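Local coordinates for EmGH1 (Erythrobacter marinus, PDB 5Z87), which probably hydrolyses beta-glucosidic bonds as a family 3 glycoside hydrolase, releasing glucose from short oligosaccharides such as cellobiose, at residues L135-M147 and A400-A413. Sequence-based numbering, arbitrary orientation.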
loop_
_atom_site.group_PDB
_atom_site.type_symbol
_atom_site.label_atom_id
_atom_site.label_comp_id
_atom_site.label_asym_id
_atom_site.label_seq_id
_atom_site.Cartn_x
_atom_site.Cartn_y
_atom_site.Cartn_z
ATOM N N LEU A 135 13.140 30.101 7.549
ATOM C CA LEU A 135 13.643 30.436 6.226
ATOM C C LEU A 135 14.909 29.646 5.905
ATOM O O LEU A 135 15.878 29.671 6.665
ATOM C CB LEU A 135 13.923 31.931 6.151
ATOM C CG LEU A 135 14.735 32.408 4.964
ATOM C CD1 LEU A 135 13.938 32.290 3.669
ATOM C CD2 LEU A 135 15.127 33.843 5.260
ATOM N N LEU A 136 14.910 28.945 4.771
ATOM C CA LEU A 136 16.108 28.238 4.324
ATOM C C LEU A 136 17.060 29.269 3.730
ATOM O O LEU A 136 17.101 29.512 2.520
ATOM C CB LEU A 136 15.757 27.145 3.322
ATOM C CG LEU A 136 16.703 25.953 3.134
ATOM C CD1 LEU A 136 16.201 25.079 1.985
ATOM C CD2 LEU A 136 18.163 26.331 2.892
ATOM N N ALA A 137 17.851 29.880 4.607
ATOM C CA ALA A 137 18.829 30.868 4.167
ATOM C C ALA A 137 19.886 31.031 5.246
ATOM O O ALA A 137 19.625 30.814 6.431
ATOM C CB ALA A 137 18.185 32.229 3.857
ATOM N N ASP A 138 21.075 31.431 4.813
ATOM C CA ASP A 138 22.199 31.587 5.719
ATOM C C ASP A 138 21.854 32.550 6.848
ATOM O O ASP A 138 21.349 33.653 6.613
ATOM C CB ASP A 138 23.412 32.082 4.940
ATOM C CG ASP A 138 24.706 31.740 5.618
ATOM O OD1 ASP A 138 25.029 32.389 6.639
ATOM O OD2 ASP A 138 25.385 30.806 5.133
ATOM N N GLY A 139 22.084 32.110 8.082
ATOM C CA GLY A 139 21.848 32.944 9.238
ATOM C C GLY A 139 20.412 33.104 9.685
ATOM O O GLY A 139 20.167 33.883 10.605
ATOM N N ALA A 140 19.450 32.396 9.089
ATOM C CA ALA A 140 18.061 32.499 9.536
ATOM C C ALA A 140 17.771 31.529 10.686
ATOM O O ALA A 140 18.435 30.499 10.837
ATOM C CB ALA A 140 17.097 32.233 8.379
ATOM N N THR A 141 16.768 31.879 11.503
ATOM C CA THR A 141 16.358 31.067 12.648
ATOM C C THR A 141 15.782 29.724 12.197
ATOM O O THR A 141 14.827 29.678 11.416
ATOM C CB THR A 141 15.322 31.812 13.481
ATOM O OG1 THR A 141 15.690 33.189 13.582
ATOM C CG2 THR A 141 15.214 31.203 14.882
ATOM N N GLN A 142 16.343 28.634 12.723
ATOM C CA GLN A 142 15.938 27.271 12.376
ATOM C C GLN A 142 15.068 26.701 13.490
ATOM O O GLN A 142 15.575 26.236 14.514
ATOM C CB GLN A 142 17.164 26.401 12.137
ATOM C CG GLN A 142 17.917 26.804 10.897
ATOM C CD GLN A 142 16.981 27.008 9.718
ATOM O OE1 GLN A 142 16.477 26.042 9.147
ATOM N NE2 GLN A 142 16.749 28.269 9.343
ATOM N N PHE A 143 13.759 26.729 13.285
ATOM C CA PHE A 143 12.822 26.175 14.247
ATOM C C PHE A 143 12.833 24.642 14.193
ATOM O O PHE A 143 13.499 24.031 13.346
ATOM C CB PHE A 143 11.453 26.779 13.971
ATOM C CG PHE A 143 11.417 28.264 14.162
ATOM C CD1 PHE A 143 11.237 28.806 15.431
ATOM C CD2 PHE A 143 11.588 29.125 13.084
ATOM C CE1 PHE A 143 11.213 30.190 15.620
ATOM C CE2 PHE A 143 11.559 30.509 13.261
ATOM C CZ PHE A 143 11.372 31.042 14.525
ATOM N N PRO A 144 12.150 23.963 15.126
ATOM C CA PRO A 144 12.071 22.501 15.019
ATOM C C PRO A 144 11.410 22.116 13.700
ATOM O O PRO A 144 10.580 22.849 13.160
ATOM C CB PRO A 144 11.213 22.092 16.223
ATOM C CG PRO A 144 11.337 23.223 17.192
ATOM C CD PRO A 144 11.468 24.453 16.340
ATOM N N GLN A 145 11.808 20.966 13.173
ATOM C CA GLN A 145 11.245 20.463 11.930
ATOM C C GLN A 145 9.721 20.351 12.036
ATOM O O GLN A 145 9.142 20.355 13.127
ATOM C CB GLN A 145 11.890 19.120 11.583
ATOM C CG GLN A 145 11.486 18.510 10.242
ATOM C CD GLN A 145 11.739 19.442 9.061
ATOM O OE1 GLN A 145 11.069 20.468 8.897
ATOM N NE2 GLN A 145 12.687 19.067 8.217
ATOM N N ALA A 146 9.061 20.272 10.878
ATOM C CA ALA A 146 7.599 20.341 10.852
ATOM C C ALA A 146 6.956 19.209 11.674
ATOM O O ALA A 146 6.042 19.447 12.475
ATOM C CB ALA A 146 7.116 20.333 9.397
ATOM N N MET A 147 7.433 17.973 11.511
ATOM C CA MET A 147 6.858 16.873 12.292
ATOM C C MET A 147 7.122 17.044 13.785
ATOM O O MET A 147 6.252 16.738 14.610
ATOM C CB MET A 147 7.401 15.524 11.822
ATOM C CG MET A 147 6.690 14.335 12.493
ATOM S SD MET A 147 6.831 12.854 11.490
ATOM C CE MET A 147 5.452 13.032 10.356
ATOM N N ALA A 400 17.166 38.405 11.877
ATOM C CA ALA A 400 17.780 37.096 11.731
ATOM C C ALA A 400 18.322 36.575 13.061
ATOM O O ALA A 400 19.239 37.161 13.645
ATOM C CB ALA A 400 18.890 37.168 10.696
ATOM N N ARG A 401 17.751 35.458 13.519
ATOM C CA ARG A 401 18.190 34.778 14.738
ATOM C C ARG A 401 18.219 35.740 15.916
ATOM O O ARG A 401 19.082 35.665 16.794
ATOM C CB ARG A 401 19.541 34.094 14.538
ATOM C CG ARG A 401 19.477 32.916 13.577
ATOM C CD ARG A 401 20.731 32.066 13.676
ATOM N NE ARG A 401 20.799 31.392 14.962
ATOM C CZ ARG A 401 21.916 31.207 15.656
ATOM N NH1 ARG A 401 23.073 31.667 15.198
ATOM N NH2 ARG A 401 21.866 30.574 16.822
ATOM N N SER A 402 17.254 36.656 15.923
ATOM C CA SER A 402 17.118 37.609 17.008
ATOM C C SER A 402 16.875 36.871 18.320
ATOM O O SER A 402 16.520 35.691 18.344
ATOM C CB SER A 402 15.965 38.558 16.728
ATOM O OG SER A 402 14.729 37.880 16.896
ATOM N N THR A 403 17.066 37.584 19.428
ATOM C CA THR A 403 16.907 36.942 20.726
ATOM C C THR A 403 15.474 36.462 20.920
ATOM O O THR A 403 15.241 35.363 21.437
ATOM C CB THR A 403 17.343 37.900 21.837
ATOM O OG1 THR A 403 18.776 37.963 21.850
ATOM C CG2 THR A 403 16.858 37.423 23.206
ATOM N N GLU A 404 14.503 37.248 20.460
ATOM C CA GLU A 404 13.113 36.816 20.542
ATOM C C GLU A 404 12.851 35.589 19.664
ATOM O O GLU A 404 12.111 34.679 20.063
ATOM C CB GLU A 404 12.194 37.973 20.159
ATOM C CG GLU A 404 10.793 37.575 19.779
ATOM C CD GLU A 404 9.949 38.769 19.360
ATOM O OE1 GLU A 404 10.204 39.889 19.864
ATOM O OE2 GLU A 404 9.038 38.587 18.522
ATOM N N HIS A 405 13.462 35.531 18.477
ATOM C CA HIS A 405 13.211 34.401 17.592
ATOM C C HIS A 405 13.931 33.145 18.074
ATOM O O HIS A 405 13.388 32.036 17.969
ATOM C CB HIS A 405 13.605 34.752 16.150
ATOM C CG HIS A 405 12.654 35.709 15.480
ATOM N ND1 HIS A 405 12.766 36.068 14.151
ATOM C CD2 HIS A 405 11.568 36.365 15.955
ATOM C CE1 HIS A 405 11.795 36.910 13.841
ATOM N NE2 HIS A 405 11.051 37.104 14.916
ATOM N N LYS A 406 15.147 33.295 18.610
ATOM C CA LYS A 406 15.835 32.147 19.200
ATOM C C LYS A 406 15.069 31.617 20.409
ATOM O O LYS A 406 14.961 30.398 20.599
ATOM C CB LYS A 406 17.263 32.524 19.589
ATOM C CG LYS A 406 18.181 32.750 18.407
ATOM C CD LYS A 406 19.660 32.796 18.820
ATOM C CE LYS A 406 19.979 34.061 19.615
ATOM N NZ LYS A 406 21.448 34.324 19.679
ATOM N N LEU A 407 14.494 32.514 21.215
ATOM C CA LEU A 407 13.753 32.056 22.382
ATOM C C LEU A 407 12.475 31.330 21.969
ATOM O O LEU A 407 12.122 30.295 22.556
ATOM C CB LEU A 407 13.449 33.227 23.309
ATOM C CG LEU A 407 12.435 32.908 24.412
ATOM C CD1 LEU A 407 12.956 31.820 25.365
ATOM C CD2 LEU A 407 12.051 34.171 25.164
ATOM N N LEU A 408 11.783 31.841 20.947
ATOM C CA LEU A 408 10.637 31.117 20.412
ATOM C C LEU A 408 11.045 29.719 19.950
ATOM O O LEU A 408 10.368 28.734 20.260
ATOM C CB LEU A 408 9.999 31.909 19.272
ATOM C CG LEU A 408 8.790 31.256 18.594
ATOM C CD1 LEU A 408 7.700 30.950 19.614
ATOM C CD2 LEU A 408 8.244 32.153 17.490
ATOM N N ALA A 409 12.181 29.606 19.257
ATOM C CA ALA A 409 12.649 28.296 18.820
ATOM C C ALA A 409 12.933 27.372 20.004
ATOM O O ALA A 409 12.686 26.158 19.932
ATOM C CB ALA A 409 13.895 28.454 17.957
ATOM N N ARG A 410 13.466 27.922 21.095
ATOM C CA ARG A 410 13.657 27.133 22.308
ATOM C C ARG A 410 12.320 26.703 22.904
ATOM O O ARG A 410 12.114 25.518 23.213
ATOM C CB ARG A 410 14.470 27.942 23.318
ATOM C CG ARG A 410 14.376 27.457 24.739
ATOM C CD ARG A 410 15.593 26.648 25.079
ATOM N NE ARG A 410 16.441 27.298 26.075
ATOM C CZ ARG A 410 16.635 26.813 27.299
ATOM N NH1 ARG A 410 16.035 25.676 27.663
ATOM N NH2 ARG A 410 17.433 27.451 28.152
ATOM N N ARG A 411 11.385 27.649 23.056
ATOM C CA ARG A 411 10.098 27.316 23.662
ATOM C C ARG A 411 9.316 26.305 22.822
ATOM O O ARG A 411 8.600 25.457 23.375
ATOM C CB ARG A 411 9.270 28.583 23.880
ATOM C CG ARG A 411 9.558 29.293 25.202
ATOM C CD ARG A 411 8.367 30.138 25.666
ATOM N NE ARG A 411 7.775 30.928 24.579
ATOM C CZ ARG A 411 6.473 30.965 24.280
ATOM N NH1 ARG A 411 5.598 30.256 24.994
ATOM N NH2 ARG A 411 6.041 31.720 23.265
ATOM N N MET A 412 9.430 26.375 21.493
ATOM C CA MET A 412 8.714 25.421 20.654
ATOM C C MET A 412 9.231 24.005 20.896
ATOM O O MET A 412 8.445 23.069 21.086
ATOM C CB MET A 412 8.837 25.809 19.183
ATOM C CG MET A 412 7.926 25.005 18.253
ATOM S SD MET A 412 6.165 25.068 18.691
ATOM C CE MET A 412 5.481 26.053 17.389
ATOM N N ALA A 413 10.560 23.840 20.936
ATOM C CA ALA A 413 11.141 22.538 21.245
ATOM C C ALA A 413 10.669 22.017 22.604
ATOM O O ALA A 413 10.301 20.839 22.728
ATOM C CB ALA A 413 12.664 22.624 21.192
#
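Thr141, Phe143 and Pro144, in the loop that follows strand 126-129 of the family 3 TIM-barrel-like domain, pack along helix 403-416, which leads into edge strand 418-422 of the next sheet. The contact thus ties the barrel-domain loop to the helix feeding the second sheet. At the helix start Ser402 is the N-cap, its OG accepting from His405 N. Just before it, Arg401 N points to Thr141 OG1 at 3.1 Å, a weak bond because the N-H...O angle is only 127°. The stronger partner of that hydroxyl is Glu168 on helix 155-171, whose OE2 also binds His405 ND1, so one carboxylate engages both sides of the contact. A chi1 of -41° places Thr141 OG1 beside its own backbone N and near the plane of the His405 ring, at the ring's edge, while CG2 lies over one face of the Phe143 ring, 3.9 Å above the plane and displaced from the ring centre. Phe143 reaches the helix obliquely, through CD1 and CE1: CD1 is 3.7 Å from Ala409 CB, and CE1 is 4.0 Å from Leu408 CG. The small Ala409 side chain admits this approach, and Val161 and Thr165 of helix 155-171 also touch the ring. One turn further, Pro144 CG meets Met412 CG at 4.0 Å, the two side chains crossing at a slant, with Met149 against both. At the other end Arg401 CG runs close to Gly139 O, 3.2 Å away, and its NH2 forms a salt bridge with Glu605. The other carboxylate oxygen of Glu605, OE1, accepts from Gln142 N, while Gln142 NE2 donates to Leu135 O and, from well above the carbonyl plane, to Ala140 O at 3.2 Å, with an N-H...O angle of 170°.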